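Local coordinates for protein L-Ala-D/L-Glu epimerase, a muconate lactonizing enzyme (Klebsiella pneumoniae subsp. pneumoniae MGH 78578, PDB 3FCP) that belongs to the muconate lactonizing enzyme branch of the enolase superfamily, pairing an N-terminal capping domain with a magnesium-binding barrel domain, at residues E63-I72 and N102-E110; M303-V311 and L333-L343. One frame throughout, in Å; residues are numbered along the deposited sequence.

Contact 1 of 2, residues E63-I72 and N102-E110; sequences ESPEAISSAI and NTFAKSAIE
Glu63 reaches across from the turn before helix 65-80 and lays its carboxylate over the first turn of helix 103-121, in the alpha-helical part of the N-terminal domain of an enolase-superfamily protein. With CG anti to the carbonyl carbon and the chain extended beyond it, the carboxylate arrives where the helix start presents its backbone N-H groups. Phe104 N donates to Glu63 OE1 over 3.1 Å, but at an N-H...O angle of 138°; the nitrogen lies on the syn side, somewhat out of the carboxylate plane. Glu63 OE2 sits 3.1 Å from Thr103 N. A carboxylate placed here would be favoured by the helix dipole. Asn102, at the N-cap position, makes no capping bond with its own side chain, and the Glu63 carboxylate may partly stand in for it. Asn102 ND2 turns instead to Lys100 O and to Val62 O of the second subunit.

The Phe104 ring leans against the same carboxylate, the two planes 66° apart, with its CD2 beside Glu63 OE2. Ile68 approaches Phe104 from further along its own helix: CD1 ends 3.5 Å from Phe104 CB, while the CG2 branch of Ile68 lies near the backbone of Ala105.

Past this polar end the two helix segments approach to 8.7 Å between axes and cross at -58°, consistent with the small residues at the crossing. Ala71 CB meets Ala105 CB at 3.8 Å, and Ile72 lays CG1 against the same Ala105 methyl. Val36 of strand 33-42 backs Ile68 and Ile72, and Val38 of that strand touches Ala108 and Ile109, tying both helices to the sheet. At the start of helix 65-80, Ser64 OG accepts an N-cap bond from Ala67 N at 3.1 Å.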
loop_
_atom_site.group_PDB
_atom_site.type_symbol
_atom_site.label_atom_id
_atom_site.label_comp_id
_atom_site.label_asym_id
_atom_site.label_seq_id
_atom_site.Cartn_x
_atom_site.Cartn_y
_atom_site.Cartn_z
ATOM N N GLU A 63 28.837 17.460 -12.389
ATOM C CA GLU A 63 29.255 18.691 -13.059
ATOM C C GLU A 63 30.621 19.176 -12.577
ATOM O O GLU A 63 30.783 19.567 -11.423
ATOM C CB GLU A 63 28.200 19.787 -12.840
ATOM C CG GLU A 63 26.831 19.458 -13.447
ATOM C CD GLU A 63 25.789 20.551 -13.214
ATOM O OE1 GLU A 63 26.038 21.718 -13.590
ATOM O OE2 GLU A 63 24.714 20.235 -12.666
ATOM N N SER A 64 31.604 19.146 -13.469
ATOM C CA SER A 64 32.958 19.579 -13.136
ATOM C C SER A 64 33.133 21.062 -13.444
ATOM O O SER A 64 32.309 21.661 -14.137
ATOM C CB SER A 64 33.972 18.785 -13.958
ATOM O OG SER A 64 33.839 19.103 -15.334
ATOM N N PRO A 65 34.207 21.678 -12.926
ATOM C CA PRO A 65 34.420 23.101 -13.205
ATOM C C PRO A 65 34.555 23.366 -14.708
ATOM O O PRO A 65 34.071 24.378 -15.212
ATOM C CB PRO A 65 35.708 23.416 -12.440
ATOM C CG PRO A 65 35.627 22.489 -11.249
ATOM C CD PRO A 65 35.146 21.195 -11.892
ATOM N N GLU A 66 35.206 22.458 -15.432
ATOM C CA GLU A 66 35.364 22.672 -16.863
ATOM C C GLU A 66 34.060 22.462 -17.649
ATOM O O GLU A 66 33.807 23.165 -18.628
ATOM C CB GLU A 66 36.499 21.802 -17.430
ATOM C CG GLU A 66 36.819 20.538 -16.658
ATOM C CD GLU A 66 37.530 20.800 -15.339
ATOM O OE1 GLU A 66 36.877 20.685 -14.288
ATOM O OE2 GLU A 66 38.737 21.123 -15.352
ATOM N N ALA A 67 33.225 21.524 -17.215
ATOM C CA ALA A 67 31.953 21.282 -17.899
ATOM C C ALA A 67 30.998 22.437 -17.590
ATOM O O ALA A 67 30.187 22.832 -18.428
ATOM C CB ALA A 67 31.340 19.962 -17.438
ATOM N N ILE A 68 31.096 22.962 -16.373
ATOM C CA ILE A 68 30.264 24.081 -15.959
ATOM C C ILE A 68 30.628 25.289 -16.822
ATOM O O ILE A 68 29.752 25.985 -17.346
ATOM C CB ILE A 68 30.490 24.393 -14.464
ATOM C CG1 ILE A 68 29.859 23.283 -13.619
ATOM C CG2 ILE A 68 29.900 25.759 -14.107
ATOM C CD1 ILE A 68 30.232 23.336 -12.153
ATOM N N SER A 69 31.930 25.521 -16.976
ATOM C CA SER A 69 32.428 26.624 -17.796
ATOM C C SER A 69 31.945 26.441 -19.241
ATOM O O SER A 69 31.510 27.389 -19.901
ATOM C CB SER A 69 33.961 26.645 -17.742
ATOM O OG SER A 69 34.496 27.606 -18.624
ATOM N N SER A 70 32.020 25.206 -19.720
ATOM C CA SER A 70 31.580 24.865 -21.066
ATOM C C SER A 70 30.094 25.176 -21.261
ATOM O O SER A 70 29.709 25.760 -22.269
ATOM C CB SER A 70 31.831 23.374 -21.327
ATOM O OG SER A 70 31.198 22.952 -22.521
ATOM N N ALA A 71 29.262 24.784 -20.298
ATOM C CA ALA A 71 27.823 25.037 -20.384
ATOM C C ALA A 71 27.554 26.539 -20.501
ATOM O O ALA A 71 26.726 26.969 -21.299
ATOM C CB ALA A 71 27.114 24.473 -19.160
ATOM N N ILE A 72 28.268 27.330 -19.709
ATOM C CA ILE A 72 28.098 28.778 -19.735
ATOM C C ILE A 72 28.542 29.395 -21.063
ATOM O O ILE A 72 27.804 30.162 -21.680
ATOM C CB ILE A 72 28.885 29.435 -18.579
ATOM C CG1 ILE A 72 28.261 29.020 -17.246
ATOM C CG2 ILE A 72 28.895 30.963 -18.741
ATOM C CD1 ILE A 72 29.074 29.392 -16.027
ATOM N N ASN A 102 22.489 20.613 -15.653
ATOM C CA ASN A 102 23.485 21.675 -15.591
ATOM C C ASN A 102 23.046 22.767 -14.617
ATOM O O ASN A 102 23.150 23.962 -14.913
ATOM C CB ASN A 102 23.701 22.256 -16.989
ATOM C CG ASN A 102 24.501 21.327 -17.885
ATOM O OD1 ASN A 102 25.731 21.396 -17.927
ATOM N ND2 ASN A 102 23.806 20.435 -18.592
ATOM N N THR A 103 22.558 22.340 -13.455
ATOM C CA THR A 103 22.080 23.254 -12.424
ATOM C C THR A 103 23.186 24.128 -11.826
ATOM O O THR A 103 22.919 25.236 -11.352
ATOM C CB THR A 103 21.375 22.472 -11.284
ATOM O OG1 THR A 103 22.284 21.515 -10.723
ATOM C CG2 THR A 103 20.143 21.740 -11.817
ATOM N N PHE A 104 24.420 23.628 -11.831
ATOM C CA PHE A 104 25.538 24.397 -11.295
ATOM C C PHE A 104 25.752 25.633 -12.177
ATOM O O PHE A 104 25.863 26.753 -11.675
ATOM C CB PHE A 104 26.816 23.545 -11.251
ATOM C CG PHE A 104 26.906 22.637 -10.041
ATOM C CD1 PHE A 104 27.971 22.754 -9.147
ATOM C CD2 PHE A 104 25.934 21.668 -9.799
ATOM C CE1 PHE A 104 28.068 21.917 -8.024
ATOM C CE2 PHE A 104 26.016 20.823 -8.682
ATOM C CZ PHE A 104 27.087 20.947 -7.792
ATOM N N ALA A 105 25.799 25.422 -13.491
ATOM C CA ALA A 105 25.969 26.517 -14.443
ATOM C C ALA A 105 24.782 27.484 -14.331
ATOM O O ALA A 105 24.961 28.696 -14.305
ATOM C CB ALA A 105 26.067 25.967 -15.864
ATOM N N LYS A 106 23.568 26.941 -14.267
ATOM C CA LYS A 106 22.373 27.773 -14.153
ATOM C C LYS A 106 22.394 28.600 -12.871
ATOM O O LYS A 106 21.969 29.754 -12.860
ATOM C CB LYS A 106 21.112 26.906 -14.185
ATOM C CG LYS A 106 20.849 26.257 -15.534
ATOM C CD LYS A 106 19.701 25.250 -15.462
ATOM C CE LYS A 106 19.415 24.641 -16.831
ATOM N NZ LYS A 106 18.427 23.516 -16.759
ATOM N N SER A 107 22.896 28.015 -11.789
ATOM C CA SER A 107 22.953 28.726 -10.517
ATOM C C SER A 107 23.867 29.956 -10.581
ATOM O O SER A 107 23.554 30.998 -9.999
ATOM C CB SER A 107 23.432 27.786 -9.412
ATOM O OG SER A 107 23.670 28.509 -8.220
ATOM N N ALA A 108 24.997 29.829 -11.269
ATOM C CA ALA A 108 25.925 30.954 -11.404
ATOM C C ALA A 108 25.236 32.081 -12.173
ATOM O O ALA A 108 25.332 33.250 -11.801
ATOM C CB ALA A 108 27.197 30.513 -12.137
ATOM N N ILE A 109 24.536 31.722 -13.244
ATOM C CA ILE A 109 23.824 32.704 -14.059
ATOM C C ILE A 109 22.658 33.354 -13.306
ATOM O O ILE A 109 22.471 34.574 -13.362
ATOM C CB ILE A 109 23.262 32.054 -15.354
ATOM C CG1 ILE A 109 24.414 31.562 -16.236
ATOM C CG2 ILE A 109 22.379 33.056 -16.099
ATOM C CD1 ILE A 109 25.366 32.662 -16.689
ATOM N N GLU A 110 21.866 32.543 -12.612
ATOM C CA GLU A 110 20.725 33.071 -11.867
ATOM C C GLU A 110 21.223 34.025 -10.790
ATOM O O GLU A 110 20.609 35.062 -10.526
ATOM C CB GLU A 110 19.918 31.934 -11.224
ATOM C CG GLU A 110 18.615 32.400 -10.604
ATOM C CD GLU A 110 17.797 31.267 -10.009
ATOM O OE1 GLU A 110 17.938 30.991 -8.801
ATOM O OE2 GLU A 110 17.018 30.649 -10.758
HETATM O O HOH W 1 23.833 18.177 -15.127
HETATM O O HOH W 2 27.576 22.028 -16.210
HETATM O O HOH W 3 27.749 21.113 -19.452
#

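Contact 2 of 2, residues M303-V311 and L333-L343; sequences MLEGTVGTV and LLKDDIVSVPL
Thr307, the first residue of helix 307-317, sends its side chain straight into the loop 333-343. Its CB lies 3.8 Å from Val339 CG2, and there the side chain divides. The OG1 branch stands beside the backbone N (chi1 -61°), a torsion that lets hydroxyl and amide address one oxygen. Thr307 N donates to Asp337 OD2 over 2.7 Å, nearly straight and on the syn lone pair. Thr307 OG1 donates to the same Asp337 OD2 over 2.8 Å, from above the carboxylate plane. OG1 also accepts from a water that in turn accepts a hydrogen bond from Leu343 N. The CG2 branch, anti to the backbone N, comes to 3.9 Å from Leu343 CG, and the two side chains run past each other in opposite directions.

Asp337 is itself fixed by its second oxygen, since Ile338 N donates to Asp337 OD1 over 2.6 Å. A water bridges this OD1 to Val308 N, so the carboxylate serves two amides of the helix start, one directly and one through solvent. Apolar contacts flank the polar centre: Val308 CG2 reaches Val339 CG1 at 3.7 Å, and Val311 CG2 packs on Leu343 CD2. At the same helix start, Glu51 of strand 47-53 accepts from Gly306 N and Gly309 N. Capping of a helix N-terminus by an aspartate from a distant loop describes this site, which joins helix 307-317 of the barrel domain to the loop between that helix and strand 345-346.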
loop_
_atom_site.group_PDB
_atom_site.type_symbol
_atom_site.label_atom_id
_atom_site.label_comp_id
_atom_site.label_asym_id
_atom_site.label_seq_id
_atom_site.Cartn_x
_atom_site.Cartn_y
_atom_site.Cartn_z
ATOM N N MET A 303 28.555 23.825 -1.352
ATOM C CA MET A 303 29.396 23.010 -2.215
ATOM C C MET A 303 30.807 23.579 -2.002
ATOM O O MET A 303 31.716 23.396 -2.820
ATOM C CB MET A 303 28.969 23.138 -3.681
ATOM C CG MET A 303 27.675 22.393 -4.049
ATOM S SD MET A 303 27.632 20.614 -3.680
ATOM C CE MET A 303 28.973 20.027 -4.606
ATOM N N LEU A 304 30.962 24.257 -0.866
ATOM C CA LEU A 304 32.208 24.909 -0.465
ATOM C C LEU A 304 32.547 26.070 -1.403
ATOM O O LEU A 304 33.677 26.211 -1.866
ATOM C CB LEU A 304 33.366 23.899 -0.404
ATOM C CG LEU A 304 33.227 22.808 0.670
ATOM C CD1 LEU A 304 34.484 21.937 0.708
ATOM C CD2 LEU A 304 33.004 23.452 2.022
ATOM N N GLU A 305 31.540 26.894 -1.681
ATOM C CA GLU A 305 31.699 28.063 -2.536
ATOM C C GLU A 305 32.569 29.112 -1.851
ATOM O O GLU A 305 32.709 29.111 -0.626
ATOM C CB GLU A 305 30.337 28.722 -2.812
ATOM C CG GLU A 305 29.376 27.980 -3.731
ATOM C CD GLU A 305 28.595 26.871 -3.046
ATOM O OE1 GLU A 305 28.640 26.756 -1.800
ATOM O OE2 GLU A 305 27.919 26.114 -3.770
ATOM N N GLY A 306 33.143 30.006 -2.656
ATOM C CA GLY A 306 33.921 31.102 -2.117
ATOM C C GLY A 306 32.904 32.132 -1.639
ATOM O O GLY A 306 31.739 31.792 -1.428
ATOM N N THR A 307 33.317 33.387 -1.496
ATOM C CA THR A 307 32.423 34.434 -1.021
ATOM C C THR A 307 31.203 34.730 -1.903
ATOM O O THR A 307 30.111 34.955 -1.384
ATOM C CB THR A 307 33.196 35.753 -0.786
ATOM O OG1 THR A 307 34.195 35.541 0.220
ATOM C CG2 THR A 307 32.251 36.862 -0.324
ATOM N N VAL A 308 31.374 34.734 -3.224
ATOM C CA VAL A 308 30.247 35.027 -4.111
ATOM C C VAL A 308 29.119 33.998 -3.987
ATOM O O VAL A 308 27.977 34.354 -3.686
ATOM C CB VAL A 308 30.698 35.110 -5.588
ATOM C CG1 VAL A 308 29.482 35.316 -6.489
ATOM C CG2 VAL A 308 31.689 36.282 -5.771
ATOM N N GLY A 309 29.448 32.728 -4.215
ATOM C CA GLY A 309 28.456 31.669 -4.128
ATOM C C GLY A 309 27.892 31.505 -2.727
ATOM O O GLY A 309 26.725 31.147 -2.545
ATOM N N THR A 310 28.727 31.760 -1.726
ATOM C CA THR A 310 28.295 31.647 -0.347
ATOM C C THR A 310 27.279 32.723 0.001
ATOM O O THR A 310 26.230 32.415 0.563
ATOM C CB THR A 310 29.496 31.722 0.614
ATOM O OG1 THR A 310 30.285 30.536 0.465
ATOM C CG2 THR A 310 29.033 31.842 2.059
ATOM N N VAL A 311 27.556 33.980 -0.345
ATOM C CA VAL A 311 26.603 35.043 -0.013
ATOM C C VAL A 311 25.318 34.874 -0.833
ATOM O O VAL A 311 24.222 35.161 -0.352
ATOM C CB VAL A 311 27.203 36.473 -0.236
ATOM C CG1 VAL A 311 27.281 36.805 -1.717
ATOM C CG2 VAL A 311 26.352 37.506 0.493
ATOM N N LEU A 333 37.778 28.529 4.364
ATOM C CA LEU A 333 38.743 27.491 4.008
ATOM C C LEU A 333 39.775 28.005 3.006
ATOM O O LEU A 333 40.741 27.312 2.691
ATOM C CB LEU A 333 38.034 26.285 3.383
ATOM C CG LEU A 333 36.998 25.513 4.197
ATOM C CD1 LEU A 333 36.401 24.417 3.322
ATOM C CD2 LEU A 333 37.641 24.925 5.446
ATOM N N LEU A 334 39.570 29.217 2.508
ATOM C CA LEU A 334 40.469 29.787 1.511
ATOM C C LEU A 334 41.454 30.798 2.084
ATOM O O LEU A 334 41.136 31.525 3.028
ATOM C CB LEU A 334 39.649 30.467 0.411
ATOM C CG LEU A 334 38.471 29.689 -0.182
ATOM C CD1 LEU A 334 37.650 30.634 -1.039
ATOM C CD2 LEU A 334 38.958 28.497 -0.997
ATOM N N LYS A 335 42.651 30.844 1.506
ATOM C CA LYS A 335 43.662 31.796 1.946
ATOM C C LYS A 335 43.439 33.125 1.230
ATOM O O LYS A 335 43.935 34.165 1.659
ATOM C CB LYS A 335 45.067 31.265 1.653
ATOM C CG LYS A 335 45.385 29.974 2.383
ATOM C CD LYS A 335 46.841 29.920 2.834
ATOM C CE LYS A 335 47.803 29.953 1.655
ATOM N NZ LYS A 335 49.226 29.965 2.107
ATOM N N ASP A 336 42.681 33.082 0.136
ATOM C CA ASP A 336 42.370 34.281 -0.640
ATOM C C ASP A 336 41.123 34.010 -1.486
ATOM O O ASP A 336 40.778 32.858 -1.739
ATOM C CB ASP A 336 43.547 34.651 -1.554
ATOM C CG ASP A 336 43.629 36.151 -1.833
ATOM O OD1 ASP A 336 44.513 36.567 -2.615
ATOM O OD2 ASP A 336 42.820 36.918 -1.270
ATOM N N ASP A 337 40.452 35.072 -1.919
ATOM C CA ASP A 337 39.244 34.945 -2.730
ATOM C C ASP A 337 39.325 35.986 -3.849
ATOM O O ASP A 337 40.301 36.732 -3.935
ATOM C CB ASP A 337 38.004 35.212 -1.867
ATOM C CG ASP A 337 36.751 34.507 -2.391
ATOM O OD1 ASP A 337 36.602 34.349 -3.625
ATOM O OD2 ASP A 337 35.907 34.122 -1.555
ATOM N N ILE A 338 38.302 36.049 -4.697
ATOM C CA ILE A 338 38.302 37.013 -5.788
ATOM C C ILE A 338 37.392 38.222 -5.555
ATOM O O ILE A 338 37.057 38.937 -6.499
ATOM C CB ILE A 338 37.948 36.336 -7.148
ATOM C CG1 ILE A 338 36.756 35.385 -6.989
ATOM C CG2 ILE A 338 39.156 35.576 -7.684
ATOM C CD1 ILE A 338 35.429 36.079 -6.775
ATOM N N VAL A 339 36.995 38.451 -4.303
ATOM C CA VAL A 339 36.153 39.602 -3.973
ATOM C C VAL A 339 37.007 40.692 -3.318
ATOM O O VAL A 339 38.072 40.413 -2.767
ATOM C CB VAL A 339 34.987 39.237 -2.998
ATOM C CG1 VAL A 339 34.030 38.260 -3.669
ATOM C CG2 VAL A 339 35.536 38.645 -1.696
ATOM N N SER A 340 36.540 41.931 -3.379
ATOM C CA SER A 340 37.279 43.031 -2.783
ATOM C C SER A 340 37.172 42.994 -1.259
ATOM O O SER A 340 38.158 43.236 -0.558
ATOM C CB SER A 340 36.760 44.370 -3.315
ATOM O OG SER A 340 35.395 44.547 -2.995
ATOM N N VAL A 341 35.982 42.672 -0.754
ATOM C CA VAL A 341 35.739 42.606 0.689
ATOM C C VAL A 341 34.997 41.320 1.085
ATOM O O VAL A 341 33.889 41.056 0.612
ATOM C CB VAL A 341 34.915 43.823 1.163
ATOM C CG1 VAL A 341 34.661 43.735 2.664
ATOM C CG2 VAL A 341 35.648 45.108 0.818
ATOM N N PRO A 342 35.603 40.507 1.965
ATOM C CA PRO A 342 34.984 39.254 2.410
ATOM C C PRO A 342 33.848 39.473 3.406
ATOM O O PRO A 342 33.673 40.574 3.932
ATOM C CB PRO A 342 36.153 38.508 3.037
ATOM C CG PRO A 342 36.927 39.627 3.672
ATOM C CD PRO A 342 36.932 40.684 2.582
ATOM N N LEU A 343 33.075 38.417 3.649
ATOM C CA LEU A 343 31.965 38.467 4.596
ATOM C C LEU A 343 32.544 38.453 6.007
ATOM O O LEU A 343 33.657 37.979 6.219
ATOM C CB LEU A 343 31.067 37.237 4.422
ATOM C CG LEU A 343 30.385 37.045 3.067
ATOM C CD1 LEU A 343 29.763 35.657 3.004
ATOM C CD2 LEU A 343 29.339 38.118 2.872
HETATM O O HOH W 4 33.718 35.968 2.735
HETATM O O HOH W 5 33.881 33.934 -4.572
#

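In the fold
Contact 1 is a buried helix pair of the N-terminal domain, whereas contact 2 is only partly buried and sets a helix start against an irregular loop in the C-terminal part of the chain. Both bring an acidic side chain to the backbone N-H groups of a helix beginning, yet their surroundings differ: 63-72 with 102-110 continues as close packing of alanine and isoleucine, while 303-311 with 333-343 distributes its valines and leucines around a polar centre. Only contact 1 lies within reach of the second subunit. Their centres are 18 Å apart, and they meet where Phe104 CZ packs on Met303 CE at 3.8 Å, joining the two family regions.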